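Long-range contacts in Glyoxalase/Bleomycin resistance protein (Bacillus cereus ATCC 14579, PDB 1XQA), which is of unknown function but binds a metal ion and probably belongs with the glyoxalases and dioxygenases of the vicinal oxygen chelate superfamily: residues Met2-Leu7 and Asp44-Thr49; Leu9-Val14 and Leu48-Gly53. All coordinates share one frame; numbering follows the deposited sequence.

Interaction 1: residues Met2-Leu7 and Asp44-Thr49; sequences MGIKHL and DGFILT
The phenyl ring of Phe46 lies with one face against the backbone of Lys5 and His6: the carbonyl carbon of Lys5 sits 3.6 Å above the ring plane, over the rim, and the His6 nitrogen lies over the same face. At the ring's edge come the carbonyl oxygen of Ile4, 3.4 Å from Phe46 CE1, and CB of Leu7. The ring packs beside the start of a parallel strand pair, strands 6-11 and 47-52, neighbours in the first βαβββ unit of the glyoxalase fold. With CG anti to the backbone N (chi1 -168°), Phe46 reaches across to the other chain segment. The His6 ring, on the face that carries Ile47, turns its edge to strand 47-52. His6 ND1 donates to Ile47 O at 3.0 Å, nearly in the ring plane but from above the carbonyl plane; Leu7 N approaches the same oxygen almost head-on, so Ile47 O accepts two donors, and the ND1 bond helps to set the turn of the imidazole. Ile47 N to Lys5 O and Thr49 N to Leu7 O flank it along the strands. On the other face Leu7 and Leu48 run side by side and meet where Leu7 CD2 touches Leu48 CD1 at 3.6 Å.

Interaction 2: residues Leu9-Val14 and Leu48-Gly53; sequences LTVADV and LTLMKG
Leu9 and Leu50, paired across the parallel strands 6-11 and 47-52, stand side by side and point the same way, their CD2 methyls 4.2 Å apart. Leu48 instead slants across Leu9, bringing its CD1 to 3.9 Å from Leu9 CB, so Leu9 meets both leucines. Val11 joins this face through CG1, which approaches Leu50 CD2. Val14 comes from the first turn of helix 14-25 rather than from the strand: its CG2, anti to the carbonyl carbon (chi1 167° places CG1 anti to N), presses on the backbone of strand 47-52, 3.4 Å from Lys52 N, while CG1 faces Leu50 CB. Leu21 of the same helix touches Leu48 and Leu50, and Ala17 touches Leu50, so helix 14-25 covers this side of the sheet. On the opposite face Thr10 lays its methyl CG2 3.6 Å from Gly53 CA, close against the glycine backbone. Four backbone bonds bind the strands, from Leu9 N to Thr49 O at 2.8 Å through to Gly53 N to Val11 O. Beyond them a water donates to both Ala12 O and Gly53 O, bridging the segments as they leave the sheet. The division of labour is plain: the facing peptide groups of the two strands bond to each other in four places, while the leucines and valines beside them, all buried, pack the helix-facing side mainly by apolar contact, with the exposed Lys52 at its end.

In the fold
From the N terminus the chain enters strand 6-11, turns at Ala12 and Asp13 into helix 14-25, and passes through strands 28-33 and 37-41 before strand 47-52 returns beside the first. Interaction 1 closes this excursion at the beginning of the two strands and interaction 2 at their ends. Because the strands are parallel, the two contacts cross in sequence rather than nest: 2-7 precedes 9-14, and 44-49 precedes 48-53, with Leu48 and Thr49 shared. Together they fasten strand 6-11, outermost within the chain, to strand 47-52 in the first four-stranded sheet, whose 1-4-3-2 order is repeated in the second sheet, home of the metal ligand Glu110.

Interaction 1: residues Met2-Leu7 and Asp44-Thr49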
loop_
_atom_site.group_PDB
_atom_site.type_symbol
_atom_site.label_atom_id
_atom_site.label_comp_id
_atom_site.label_asym_id
_atom_site.label_seq_id
_atom_site.Cartn_x
_atom_site.Cartn_y
_atom_site.Cartn_z
HETATM N N MSE A 2 -6.770 -29.733 -0.742
HETATM C CA MSE A 2 -5.888 -28.551 -0.762
HETATM C C MSE A 2 -6.494 -27.310 -0.141
HETATM O O MSE A 2 -5.851 -26.264 -0.071
HETATM C CB MSE A 2 -5.504 -28.192 -2.178
HETATM C CG MSE A 2 -4.870 -29.291 -2.951
HETATM SE SE MSE A 2 -5.127 -28.671 -4.739
HETATM C CE MSE A 2 -3.591 -27.433 -4.867
ATOM N N GLY A 3 -7.745 -27.416 0.266
ATOM C CA GLY A 3 -8.350 -26.397 1.081
ATOM C C GLY A 3 -8.829 -25.167 0.343
ATOM O O GLY A 3 -9.179 -25.218 -0.834
ATOM N N ILE A 4 -8.854 -24.061 1.068
ATOM C CA ILE A 4 -9.505 -22.852 0.590
ATOM C C ILE A 4 -8.437 -21.881 0.106
ATOM O O ILE A 4 -7.595 -21.436 0.891
ATOM C CB ILE A 4 -10.341 -22.239 1.715
ATOM C CG1 ILE A 4 -11.440 -23.228 2.133
ATOM C CG2 ILE A 4 -10.967 -20.957 1.268
ATOM C CD1 ILE A 4 -11.738 -23.220 3.620
ATOM N N LYS A 5 -8.472 -21.552 -1.179
ATOM C CA LYS A 5 -7.417 -20.733 -1.785
ATOM C C LYS A 5 -7.916 -19.565 -2.640
ATOM O O LYS A 5 -7.109 -18.843 -3.230
ATOM C CB LYS A 5 -6.460 -21.621 -2.597
ATOM C CG LYS A 5 -5.616 -22.578 -1.734
ATOM C CD LYS A 5 -4.621 -21.809 -0.859
ATOM C CE LYS A 5 -3.644 -22.750 -0.166
ATOM N NZ LYS A 5 -4.279 -23.764 0.719
ATOM N N HIS A 6 -9.233 -19.388 -2.707
ATOM C CA HIS A 6 -9.824 -18.286 -3.467
ATOM C C HIS A 6 -11.090 -17.746 -2.801
ATOM O O HIS A 6 -11.918 -18.517 -2.279
ATOM C CB HIS A 6 -10.141 -18.781 -4.881
ATOM C CG HIS A 6 -10.854 -17.788 -5.748
ATOM N ND1 HIS A 6 -10.454 -16.475 -5.879
ATOM C CD2 HIS A 6 -11.917 -17.937 -6.569
ATOM C CE1 HIS A 6 -11.255 -15.855 -6.725
ATOM N NE2 HIS A 6 -12.152 -16.720 -7.160
ATOM N N LEU A 7 -11.234 -16.421 -2.814
ATOM C CA LEU A 7 -12.481 -15.770 -2.443
ATOM C C LEU A 7 -12.765 -14.756 -3.538
ATOM O O LEU A 7 -11.893 -13.959 -3.886
ATOM C CB LEU A 7 -12.337 -15.047 -1.093
ATOM C CG LEU A 7 -13.557 -14.329 -0.499
ATOM C CD1 LEU A 7 -14.574 -15.360 -0.008
ATOM C CD2 LEU A 7 -13.134 -13.413 0.663
ATOM N N ASP A 44 1.065 -15.791 0.841
ATOM C CA ASP A 44 0.950 -17.251 0.817
ATOM C C ASP A 44 0.271 -17.779 -0.440
ATOM O O ASP A 44 0.017 -18.971 -0.555
ATOM C CB ASP A 44 0.162 -17.734 2.033
ATOM C CG ASP A 44 1.047 -18.249 3.145
ATOM O OD1 ASP A 44 2.057 -18.935 2.863
ATOM O OD2 ASP A 44 0.712 -17.993 4.318
ATOM N N GLY A 45 -0.059 -16.898 -1.370
ATOM C CA GLY A 45 -0.686 -17.336 -2.612
ATOM C C GLY A 45 -2.205 -17.439 -2.598
ATOM O O GLY A 45 -2.794 -17.923 -3.566
ATOM N N PHE A 46 -2.850 -17.005 -1.516
ATOM C CA PHE A 46 -4.313 -16.940 -1.520
ATOM C C PHE A 46 -4.728 -15.911 -2.566
ATOM O O PHE A 46 -4.086 -14.856 -2.688
ATOM C CB PHE A 46 -4.848 -16.527 -0.143
ATOM C CG PHE A 46 -6.344 -16.721 0.014
ATOM C CD1 PHE A 46 -6.853 -17.897 0.558
ATOM C CD2 PHE A 46 -7.240 -15.721 -0.367
ATOM C CE1 PHE A 46 -8.236 -18.069 0.713
ATOM C CE2 PHE A 46 -8.620 -15.893 -0.226
ATOM C CZ PHE A 46 -9.113 -17.065 0.316
ATOM N N ILE A 47 -5.779 -16.216 -3.326
ATOM C CA ILE A 47 -6.279 -15.312 -4.362
ATOM C C ILE A 47 -7.588 -14.672 -3.932
ATOM O O ILE A 47 -8.602 -15.352 -3.813
ATOM C CB ILE A 47 -6.540 -16.052 -5.709
ATOM C CG1 ILE A 47 -5.317 -16.863 -6.150
ATOM C CG2 ILE A 47 -7.036 -15.072 -6.812
ATOM C CD1 ILE A 47 -4.155 -16.045 -6.518
ATOM N N LEU A 48 -7.569 -13.361 -3.738
ATOM C CA LEU A 48 -8.782 -12.613 -3.427
ATOM C C LEU A 48 -9.157 -11.760 -4.616
ATOM O O LEU A 48 -8.470 -10.779 -4.908
ATOM C CB LEU A 48 -8.540 -11.714 -2.205
ATOM C CG LEU A 48 -9.663 -10.717 -1.865
ATOM C CD1 LEU A 48 -10.867 -11.457 -1.365
ATOM C CD2 LEU A 48 -9.187 -9.702 -0.822
ATOM N N THR A 49 -10.212 -12.130 -5.342
ATOM C CA THR A 49 -10.640 -11.292 -6.438
ATOM C C THR A 49 -11.742 -10.339 -5.982
ATOM O O THR A 49 -12.641 -10.706 -5.223
ATOM C CB THR A 49 -11.088 -12.123 -7.660
ATOM O OG1 THR A 49 -12.013 -13.127 -7.229
ATOM C CG2 THR A 49 -9.917 -12.831 -8.269
#

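Interaction 2: residues Leu9-Val14 and Leu48-Gly53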
loop_
_atom_site.group_PDB
_atom_site.type_symbol
_atom_site.label_atom_id
_atom_site.label_comp_id
_atom_site.label_asym_id
_atom_site.label_seq_id
_atom_site.Cartn_x
_atom_site.Cartn_y
_atom_site.Cartn_z
ATOM N N LEU A 9 -14.847 -11.679 -3.812
ATOM C CA LEU A 9 -15.523 -10.756 -2.929
ATOM C C LEU A 9 -16.169 -9.663 -3.737
ATOM O O LEU A 9 -15.471 -8.838 -4.342
ATOM C CB LEU A 9 -14.497 -10.151 -1.980
ATOM C CG LEU A 9 -15.001 -9.369 -0.789
ATOM C CD1 LEU A 9 -15.791 -10.263 0.178
ATOM C CD2 LEU A 9 -13.782 -8.799 -0.100
ATOM N N THR A 10 -17.499 -9.685 -3.798
ATOM C CA THR A 10 -18.252 -8.645 -4.481
ATOM C C THR A 10 -18.127 -7.354 -3.667
ATOM O O THR A 10 -18.287 -7.366 -2.433
ATOM C CB THR A 10 -19.723 -9.029 -4.634
ATOM O OG1 THR A 10 -19.832 -10.396 -5.070
ATOM C CG2 THR A 10 -20.411 -8.119 -5.664
ATOM N N VAL A 11 -17.801 -6.255 -4.354
ATOM C CA VAL A 11 -17.675 -4.950 -3.709
ATOM C C VAL A 11 -18.376 -3.814 -4.468
ATOM O O VAL A 11 -18.656 -3.904 -5.677
ATOM C CB VAL A 11 -16.193 -4.564 -3.441
ATOM C CG1 VAL A 11 -15.530 -5.556 -2.488
ATOM C CG2 VAL A 11 -15.423 -4.479 -4.759
ATOM N N ALA A 12 -18.650 -2.741 -3.735
ATOM C CA ALA A 12 -19.262 -1.542 -4.286
ATOM C C ALA A 12 -18.284 -0.765 -5.156
ATOM O O ALA A 12 -18.680 -0.071 -6.077
ATOM C CB ALA A 12 -19.778 -0.644 -3.157
ATOM N N ASP A 13 -16.993 -0.888 -4.855
ATOM C CA ASP A 13 -15.992 -0.077 -5.525
ATOM C C ASP A 13 -14.692 -0.845 -5.468
ATOM O O ASP A 13 -14.088 -0.957 -4.394
ATOM C CB ASP A 13 -15.850 1.266 -4.790
ATOM C CG ASP A 13 -14.836 2.208 -5.438
ATOM O OD1 ASP A 13 -13.969 1.759 -6.235
ATOM O OD2 ASP A 13 -14.916 3.420 -5.138
ATOM N N VAL A 14 -14.288 -1.397 -6.616
ATOM C CA VAL A 14 -13.078 -2.226 -6.690
ATOM C C VAL A 14 -11.821 -1.392 -6.437
ATOM O O VAL A 14 -10.934 -1.794 -5.691
ATOM C CB VAL A 14 -13.016 -2.923 -8.073
ATOM C CG1 VAL A 14 -11.642 -3.542 -8.336
ATOM C CG2 VAL A 14 -14.092 -3.976 -8.152
ATOM N N LEU A 48 -7.569 -13.361 -3.738
ATOM C CA LEU A 48 -8.782 -12.613 -3.427
ATOM C C LEU A 48 -9.157 -11.760 -4.616
ATOM O O LEU A 48 -8.470 -10.779 -4.908
ATOM C CB LEU A 48 -8.540 -11.714 -2.205
ATOM C CG LEU A 48 -9.663 -10.717 -1.865
ATOM C CD1 LEU A 48 -10.867 -11.457 -1.365
ATOM C CD2 LEU A 48 -9.187 -9.702 -0.822
ATOM N N THR A 49 -10.212 -12.130 -5.342
ATOM C CA THR A 49 -10.640 -11.292 -6.438
ATOM C C THR A 49 -11.742 -10.339 -5.982
ATOM O O THR A 49 -12.641 -10.706 -5.223
ATOM C CB THR A 49 -11.088 -12.123 -7.660
ATOM O OG1 THR A 49 -12.013 -13.127 -7.229
ATOM C CG2 THR A 49 -9.917 -12.831 -8.269
ATOM N N LEU A 50 -11.636 -9.092 -6.415
ATOM C CA LEU A 50 -12.611 -8.078 -6.065
ATOM C C LEU A 50 -13.427 -7.839 -7.302
ATOM O O LEU A 50 -12.864 -7.613 -8.364
ATOM C CB LEU A 50 -11.899 -6.790 -5.645
ATOM C CG LEU A 50 -10.882 -6.823 -4.500
ATOM C CD1 LEU A 50 -10.073 -5.527 -4.521
ATOM C CD2 LEU A 50 -11.569 -7.013 -3.137
HETATM N N MSE A 51 -14.751 -7.890 -7.182
HETATM C CA MSE A 51 -15.613 -7.795 -8.340
HETATM C C MSE A 51 -16.704 -6.766 -8.070
HETATM O O MSE A 51 -17.414 -6.861 -7.072
HETATM C CB MSE A 51 -16.215 -9.165 -8.672
HETATM C CG MSE A 51 -17.152 -9.151 -9.845
HETATM SE SE MSE A 51 -17.655 -10.951 -10.435
HETATM C CE MSE A 51 -15.918 -11.694 -10.763
ATOM N N LYS A 52 -16.821 -5.777 -8.949
ATOM C CA LYS A 52 -17.863 -4.765 -8.800
ATOM C C LYS A 52 -19.225 -5.433 -8.843
ATOM O O LYS A 52 -19.489 -6.302 -9.690
ATOM C CB LYS A 52 -17.802 -3.713 -9.917
ATOM C CG LYS A 52 -18.494 -2.402 -9.559
ATOM C CD LYS A 52 -18.702 -1.546 -10.804
ATOM C CE LYS A 52 -19.156 -0.143 -10.447
ATOM N NZ LYS A 52 -19.643 0.609 -11.659
ATOM N N GLY A 53 -20.085 -5.019 -7.924
ATOM C CA GLY A 53 -21.471 -5.463 -7.927
ATOM C C GLY A 53 -22.405 -4.314 -7.629
ATOM O O GLY A 53 -21.977 -3.241 -7.189
HETATM O O HOH W 1 -21.419 -0.187 -6.528
#